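Local atomic coordinates of aerobactin synthase IucA (Klebsiella pneumoniae subsp. pneumoniae, PDB entry 5JM8), a protein that probably catalyses the ATP-dependent condensation of citrate with a hydroxylysine-derived hydroxamate in the biosynthesis of the siderophore aerobactin. Residues Trp128-Arg132 with Pro372-Leu378; Glu142-Leu146 with Pro171-Pro175; Ser359-Val363 with Met435-Leu439. All blocks are in the same frame, centred on the assembly; numbering follows the deposited sequence.

Contacts 1 and 2 lie side by side, their centres 13 Å apart, and contact 2 is nested along the chain inside the loop that contact 1 closes. The two touch directly: the indole NE1 of W128 lies 2.9 Å from the backbone O of A144, probably as a hydrogen bond, and L131 and L378 pack on the A144 methyl group. Contact 3 is centred about 17 Å from contact 1 and 18 Å from contact 2, which it meets where V363 lies against E142. ATP is closest to contact 2, with the L145 side chain about 3 Å from the nucleotide, whereas W128 and N362 are each about 13 Å away.

Contact 1 of 3, residues Trp128-Arg132 with Pro372-Leu378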
# COMPACT_ATOMS: atom_id res chain seq x y z
N TRP A 128 -21.91 8.23 -1.76
CA TRP A 128 -21.77 8.80 -3.10
C TRP A 128 -21.19 10.21 -3.07
O TRP A 128 -20.24 10.51 -3.79
CB TRP A 128 -23.11 8.81 -3.84
CG TRP A 128 -22.94 9.06 -5.30
CD1 TRP A 128 -22.86 8.12 -6.30
CD2 TRP A 128 -22.79 10.34 -5.94
NE1 TRP A 128 -22.68 8.74 -7.51
CE2 TRP A 128 -22.64 10.10 -7.32
CE3 TRP A 128 -22.78 11.65 -5.48
CZ2 TRP A 128 -22.48 11.13 -8.25
CZ3 TRP A 128 -22.62 12.68 -6.40
CH2 TRP A 128 -22.47 12.41 -7.77
N ALA A 129 -21.76 11.08 -2.24
CA ALA A 129 -21.30 12.46 -2.15
C ALA A 129 -19.83 12.55 -1.75
O ALA A 129 -19.14 13.51 -2.10
CB ALA A 129 -22.16 13.24 -1.18
N ALA A 130 -19.35 11.55 -1.02
CA ALA A 130 -17.97 11.53 -0.55
C ALA A 130 -16.98 11.21 -1.68
O ALA A 130 -15.78 11.42 -1.52
CB ALA A 130 -17.81 10.52 0.58
N LEU A 131 -17.49 10.71 -2.80
CA LEU A 131 -16.66 10.41 -3.96
C LEU A 131 -16.06 11.67 -4.58
O LEU A 131 -15.07 11.61 -5.31
CB LEU A 131 -17.46 9.65 -5.02
CG LEU A 131 -17.96 8.24 -4.67
CD1 LEU A 131 -18.76 7.67 -5.84
CD2 LEU A 131 -16.81 7.32 -4.31
N ARG A 132 -16.69 12.81 -4.31
CA ARG A 132 -16.19 14.10 -4.78
C ARG A 132 -14.85 14.49 -4.17
O ARG A 132 -14.16 15.37 -4.68
CB ARG A 132 -17.20 15.20 -4.47
CG ARG A 132 -18.54 15.08 -5.17
CD ARG A 132 -19.40 16.30 -4.86
NE ARG A 132 -20.68 16.25 -5.57
CZ ARG A 132 -21.85 16.03 -4.99
NH1 ARG A 132 -21.95 15.84 -3.68
NH2 ARG A 132 -22.95 16.01 -5.74
N PRO A 372 -27.07 13.15 -8.17
CA PRO A 372 -28.41 12.92 -7.63
C PRO A 372 -28.83 13.95 -6.58
O PRO A 372 -30.02 14.25 -6.47
CB PRO A 372 -28.30 11.52 -7.00
CG PRO A 372 -27.22 10.86 -7.78
CD PRO A 372 -26.24 11.94 -8.11
N ASP A 373 -27.87 14.47 -5.83
CA ASP A 373 -28.16 15.45 -4.78
C ASP A 373 -28.08 16.89 -5.29
O ASP A 373 -28.22 17.84 -4.52
CB ASP A 373 -27.21 15.26 -3.60
CG ASP A 373 -25.74 15.42 -3.98
OD1 ASP A 373 -25.45 15.99 -5.05
OD2 ASP A 373 -24.88 14.98 -3.20
N GLY A 374 -27.81 17.05 -6.59
CA GLY A 374 -27.78 18.36 -7.20
C GLY A 374 -26.47 19.09 -7.03
O GLY A 374 -26.34 20.25 -7.42
N GLY A 375 -25.48 18.41 -6.45
CA GLY A 375 -24.18 19.00 -6.23
C GLY A 375 -23.28 18.86 -7.45
O GLY A 375 -23.77 18.63 -8.56
N ASP A 376 -21.98 19.01 -7.25
CA ASP A 376 -21.00 18.85 -8.32
C ASP A 376 -21.01 17.45 -8.90
O ASP A 376 -20.93 16.47 -8.16
CB ASP A 376 -19.59 19.16 -7.82
CG ASP A 376 -19.40 20.60 -7.41
OD1 ASP A 376 -20.25 21.45 -7.77
OD2 ASP A 376 -18.39 20.89 -6.73
N SER A 377 -21.09 17.35 -10.22
CA SER A 377 -20.84 16.09 -10.89
C SER A 377 -19.39 15.70 -10.63
O SER A 377 -18.57 16.56 -10.30
CB SER A 377 -21.13 16.19 -12.39
OG SER A 377 -20.22 17.08 -13.02
N LEU A 378 -19.07 14.42 -10.77
CA LEU A 378 -17.73 13.93 -10.45
C LEU A 378 -16.69 14.48 -11.42
O LEU A 378 -15.50 14.51 -11.11
CB LEU A 378 -17.71 12.41 -10.46
CG LEU A 378 -18.52 11.75 -9.35
CD1 LEU A 378 -18.65 10.25 -9.59
CD2 LEU A 378 -17.90 12.02 -7.98
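The six-membered ring of W128 takes P372 on one face, and its edge points at the guanidinium of R132. P372 CD sits 3.9 Å from the centroid of the W128 six-membered ring and only 13° off the normal, a CH-pi contact made from above the face. R132 presents a face of its own to the indole, with W128 CZ3 lying 3.4 Å above the guanidinium plane, while its edges are given over to oxygens of segment 372-378. There NH1 and NH2 grip D373 end-on, one nitrogen to each carboxylate oxygen. The two planes are nearly coplanar, and both oxygens use their syn lone pairs; the shorter arm of this salt bridge is R132 NH2 to D373 OD1 at 2.6 Å. On the NE side, R132 NE donates to the backbone O of D376 (2.6 Å, 168°), meeting a lone pair in the carbonyl plane, and NH2 adds a weak bond to that oxygen. Bonds on two sides of the group therefore fix its rotation. D373 OD1 also accepts from G375 N at 2.8 Å, which closes an Asx turn in the loop before helix 378-390; S377 holds the N-cap position of that helix. A chi1 of 60°, with CG between the backbone N and the carbonyl carbon, places D373 OD1 within reach of G375 N, while R132 reaches across on a chain extended from CG to NE. The carboxylate of D376 turns elsewhere, to a salt bridge with K384 in the helix. Apart from these polar bonds, the contact is apolar: L378 CD2 rests 3.8 Å from L131 CB, and L378 CD1 approaches W128 CZ2 at 4.2 Å.

Contact 2 of 3, residues Glu142-Leu146 with Pro171-Pro175; sequences EQALL and PDFAP
Q143 lays its side chain along the type I beta turn formed by P171 to A174, which joins helix 163-169 to strand 177-185 and is closed by a bond from A174 N to P171 O. Its CG stands anti to the carbonyl carbon (chi1 -66°), and the chain beyond is extended, so that it runs from P171 past A174 to P175. CB and CG of the glutamine run by P171, with Q143 CB 3.5 Å from P171 O and Q143 CG 3.9 Å from P171 CB. Farther out, the amide comes alongside A174, where Q143 OE1 lies 3.4 Å from A174 CA and also meets the methyl group. At the end of the chain Q143 NE2 donates to P175 O (3.1 Å, 148°), an approach in the carbonyl plane and close to the plane of the amide itself. Both backbone carbonyls at this junction, Q143 O and D172 O, accept from NH1 of R125, which ties the two segments together from outside. Around the contact, E142 bonds T263 and forms a salt bridge with R446, and L145 touches ATP. The F173 ring meets H126 of a second subunit. L146 holds its CG beside the backbone N, and with CD1 continuing the chain (chi2 -175°), the other methyl, CD2, is directed at the beta turn. A single water donates to both D172 OD2 and the main chain of L146, at 2.7 Å from L146 O. L146 CD2 sits 3.4 Å from D172 O.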
# COMPACT_ATOMS: atom_id res chain seq x y z
N GLU A 142 -16.84 2.82 -11.92
CA GLU A 142 -17.71 1.87 -12.60
C GLU A 142 -18.99 1.60 -11.83
O GLU A 142 -19.96 1.08 -12.40
CB GLU A 142 -16.97 0.54 -12.82
CG GLU A 142 -15.91 0.59 -13.91
CD GLU A 142 -16.46 0.94 -15.27
OE1 GLU A 142 -17.63 0.59 -15.55
OE2 GLU A 142 -15.74 1.57 -16.06
N GLN A 143 -19.00 1.93 -10.55
CA GLN A 143 -20.17 1.69 -9.70
C GLN A 143 -20.79 2.98 -9.19
O GLN A 143 -21.67 2.95 -8.33
CB GLN A 143 -19.79 0.79 -8.52
CG GLN A 143 -19.38 -0.62 -8.93
CD GLN A 143 -19.08 -1.50 -7.74
OE1 GLN A 143 -18.59 -1.04 -6.71
NE2 GLN A 143 -19.37 -2.79 -7.88
N ALA A 144 -20.33 4.11 -9.73
CA ALA A 144 -20.79 5.42 -9.26
C ALA A 144 -21.92 5.97 -10.12
O ALA A 144 -22.44 7.05 -9.84
CB ALA A 144 -19.63 6.40 -9.24
N LEU A 145 -22.31 5.23 -11.15
CA LEU A 145 -23.42 5.64 -12.01
C LEU A 145 -24.75 5.16 -11.45
O LEU A 145 -25.06 3.97 -11.48
CB LEU A 145 -23.22 5.12 -13.44
CG LEU A 145 -24.28 5.52 -14.47
CD1 LEU A 145 -24.25 7.01 -14.73
CD2 LEU A 145 -24.11 4.73 -15.76
N LEU A 146 -25.55 6.11 -10.94
CA LEU A 146 -26.84 5.79 -10.35
C LEU A 146 -28.00 6.27 -11.22
O LEU A 146 -29.12 5.81 -11.08
CB LEU A 146 -26.96 6.42 -8.96
CG LEU A 146 -25.96 5.97 -7.90
CD1 LEU A 146 -26.32 6.60 -6.56
CD2 LEU A 146 -25.90 4.44 -7.78
N PRO A 171 -24.38 -2.73 -10.42
CA PRO A 171 -23.33 -1.93 -9.77
C PRO A 171 -23.86 -0.89 -8.79
O PRO A 171 -23.09 -0.37 -7.99
CB PRO A 171 -22.66 -1.23 -10.95
CG PRO A 171 -23.73 -1.13 -11.98
CD PRO A 171 -24.53 -2.39 -11.84
N ASP A 172 -25.15 -0.59 -8.87
CA ASP A 172 -25.72 0.56 -8.19
C ASP A 172 -25.44 0.56 -6.68
O ASP A 172 -25.10 1.60 -6.12
CB ASP A 172 -27.24 0.61 -8.43
CG ASP A 172 -27.59 0.63 -9.91
OD1 ASP A 172 -27.14 -0.27 -10.65
OD2 ASP A 172 -28.32 1.55 -10.34
N PHE A 173 -25.56 -0.60 -6.05
CA PHE A 173 -25.37 -0.72 -4.60
C PHE A 173 -23.92 -1.06 -4.27
O PHE A 173 -23.60 -1.39 -3.12
CB PHE A 173 -26.31 -1.79 -4.03
CG PHE A 173 -27.77 -1.47 -4.20
CD1 PHE A 173 -28.38 -1.58 -5.44
CD2 PHE A 173 -28.54 -1.07 -3.12
CE1 PHE A 173 -29.72 -1.29 -5.60
CE2 PHE A 173 -29.88 -0.77 -3.27
CZ PHE A 173 -30.47 -0.89 -4.51
N ALA A 174 -23.06 -0.97 -5.28
CA ALA A 174 -21.63 -1.23 -5.13
C ALA A 174 -21.34 -2.58 -4.50
O ALA A 174 -20.59 -2.66 -3.52
CB ALA A 174 -20.99 -0.12 -4.32
N PRO A 175 -21.91 -3.66 -5.05
CA PRO A 175 -21.69 -4.98 -4.47
C PRO A 175 -20.47 -5.68 -5.04
O PRO A 175 -19.84 -5.18 -5.97
CB PRO A 175 -22.96 -5.73 -4.85
CG PRO A 175 -23.27 -5.20 -6.20
CD PRO A 175 -22.85 -3.74 -6.19
O HOH W 1 -29.78 3.54 -9.71

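Contact 3 of 3, residues Ser359-Val363 with Met435-Leu439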
# COMPACT_ATOMS: atom_id res chain seq x y z
N SER A 359 -4.97 3.76 -10.40
CA SER A 359 -4.83 4.85 -11.36
C SER A 359 -6.15 5.59 -11.48
O SER A 359 -7.21 5.02 -11.20
CB SER A 359 -4.40 4.32 -12.73
OG SER A 359 -5.41 3.51 -13.30
N GLN A 360 -6.08 6.85 -11.90
CA GLN A 360 -7.29 7.64 -12.11
C GLN A 360 -7.82 7.40 -13.52
O GLN A 360 -7.93 8.31 -14.33
CB GLN A 360 -7.01 9.12 -11.89
CG GLN A 360 -8.26 9.97 -11.77
CD GLN A 360 -7.95 11.44 -11.64
OE1 GLN A 360 -6.82 11.88 -11.87
NE2 GLN A 360 -8.96 12.23 -11.26
N THR A 361 -8.15 6.14 -13.79
CA THR A 361 -8.81 5.76 -15.03
C THR A 361 -10.29 5.57 -14.73
O THR A 361 -10.67 4.65 -14.01
CB THR A 361 -8.21 4.47 -15.61
OG1 THR A 361 -6.80 4.62 -15.76
CG2 THR A 361 -8.83 4.14 -16.97
N ASN A 362 -11.12 6.47 -15.25
CA ASN A 362 -12.56 6.45 -14.99
C ASN A 362 -13.38 6.36 -16.27
O ASN A 362 -13.04 6.96 -17.28
CB ASN A 362 -12.99 7.70 -14.22
CG ASN A 362 -12.18 7.94 -12.96
OD1 ASN A 362 -12.04 9.08 -12.52
ND2 ASN A 362 -11.65 6.88 -12.37
N VAL A 363 -14.48 5.61 -16.21
CA VAL A 363 -15.43 5.60 -17.31
C VAL A 363 -16.11 6.97 -17.37
O VAL A 363 -16.52 7.52 -16.34
CB VAL A 363 -16.47 4.48 -17.17
CG1 VAL A 363 -17.34 4.70 -15.93
CG2 VAL A 363 -17.32 4.38 -18.42
N MET A 435 -6.62 9.53 -16.50
CA MET A 435 -6.22 10.81 -15.95
C MET A 435 -5.00 10.70 -15.05
O MET A 435 -4.71 9.63 -14.50
CB MET A 435 -7.37 11.44 -15.16
CG MET A 435 -8.48 12.01 -16.01
SD MET A 435 -9.80 12.67 -14.98
CE MET A 435 -10.66 11.17 -14.54
N LEU A 436 -4.30 11.81 -14.90
CA LEU A 436 -3.16 11.92 -14.00
C LEU A 436 -3.18 13.33 -13.41
O LEU A 436 -2.85 14.30 -14.09
CB LEU A 436 -1.84 11.65 -14.72
CG LEU A 436 -0.55 11.80 -13.90
CD1 LEU A 436 -0.54 10.88 -12.69
CD2 LEU A 436 0.68 11.55 -14.77
N GLY A 437 -3.58 13.43 -12.15
CA GLY A 437 -3.78 14.72 -11.52
C GLY A 437 -5.00 15.42 -12.09
O GLY A 437 -4.98 16.63 -12.31
N ASP A 438 -6.05 14.65 -12.35
CA ASP A 438 -7.34 15.17 -12.81
C ASP A 438 -7.31 15.75 -14.22
O ASP A 438 -8.21 16.50 -14.60
CB ASP A 438 -7.86 16.22 -11.82
CG ASP A 438 -7.97 15.68 -10.40
OD1 ASP A 438 -8.89 14.88 -10.14
OD2 ASP A 438 -7.13 16.06 -9.56
N LEU A 439 -6.28 15.40 -15.00
CA LEU A 439 -6.18 15.82 -16.39
C LEU A 439 -6.11 14.60 -17.30
O LEU A 439 -5.35 13.67 -17.02
CB LEU A 439 -4.93 16.70 -16.60
CG LEU A 439 -4.74 17.26 -18.01
CD1 LEU A 439 -5.70 18.40 -18.27
CD2 LEU A 439 -3.30 17.71 -18.22
O HOH W 2 -3.49 8.08 -12.42
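Q360 engages a single residue, D438, with both ends of its side-chain amide: OE1 takes the backbone N of D438 and NE2 donates to its carboxylate. The glutamine lies at the outermost strand within this chain, 360-363, of a four-stranded mixed sheet, and D438 belongs to the tight turn between the antiparallel strands 431-435 and 440-445, where G437 and D438 both have positive phi. The bond from D438 N to Q360 OE1 (2.9 Å) lies in the plane of the amide carbonyl, on a lone pair. Q360 NE2 instead meets D438 OD1 from above the carboxylate plane, also at 2.9 Å, with amide and carboxylate planes nearly perpendicular. OD1 is shared with R385 of helix 378-390, a salt bridge that would position the carboxylate for Q360. With its CG anti to the backbone N (chi1 -166°) and the chain extended, Q360 reaches past M435 CB to the turn. Along the backbone, M435 N donates to Q360 O (2.8 Å), tilted 37° out of the carbonyl plane, and a water links Q360 N to M435 O. L436 packs on Q434 of a third subunit. N362 directs ND2 to L136 O, and M435, bent at its last torsion (chi3 -80°), brings its methyl CE to 3.2 Å from N362 OD1.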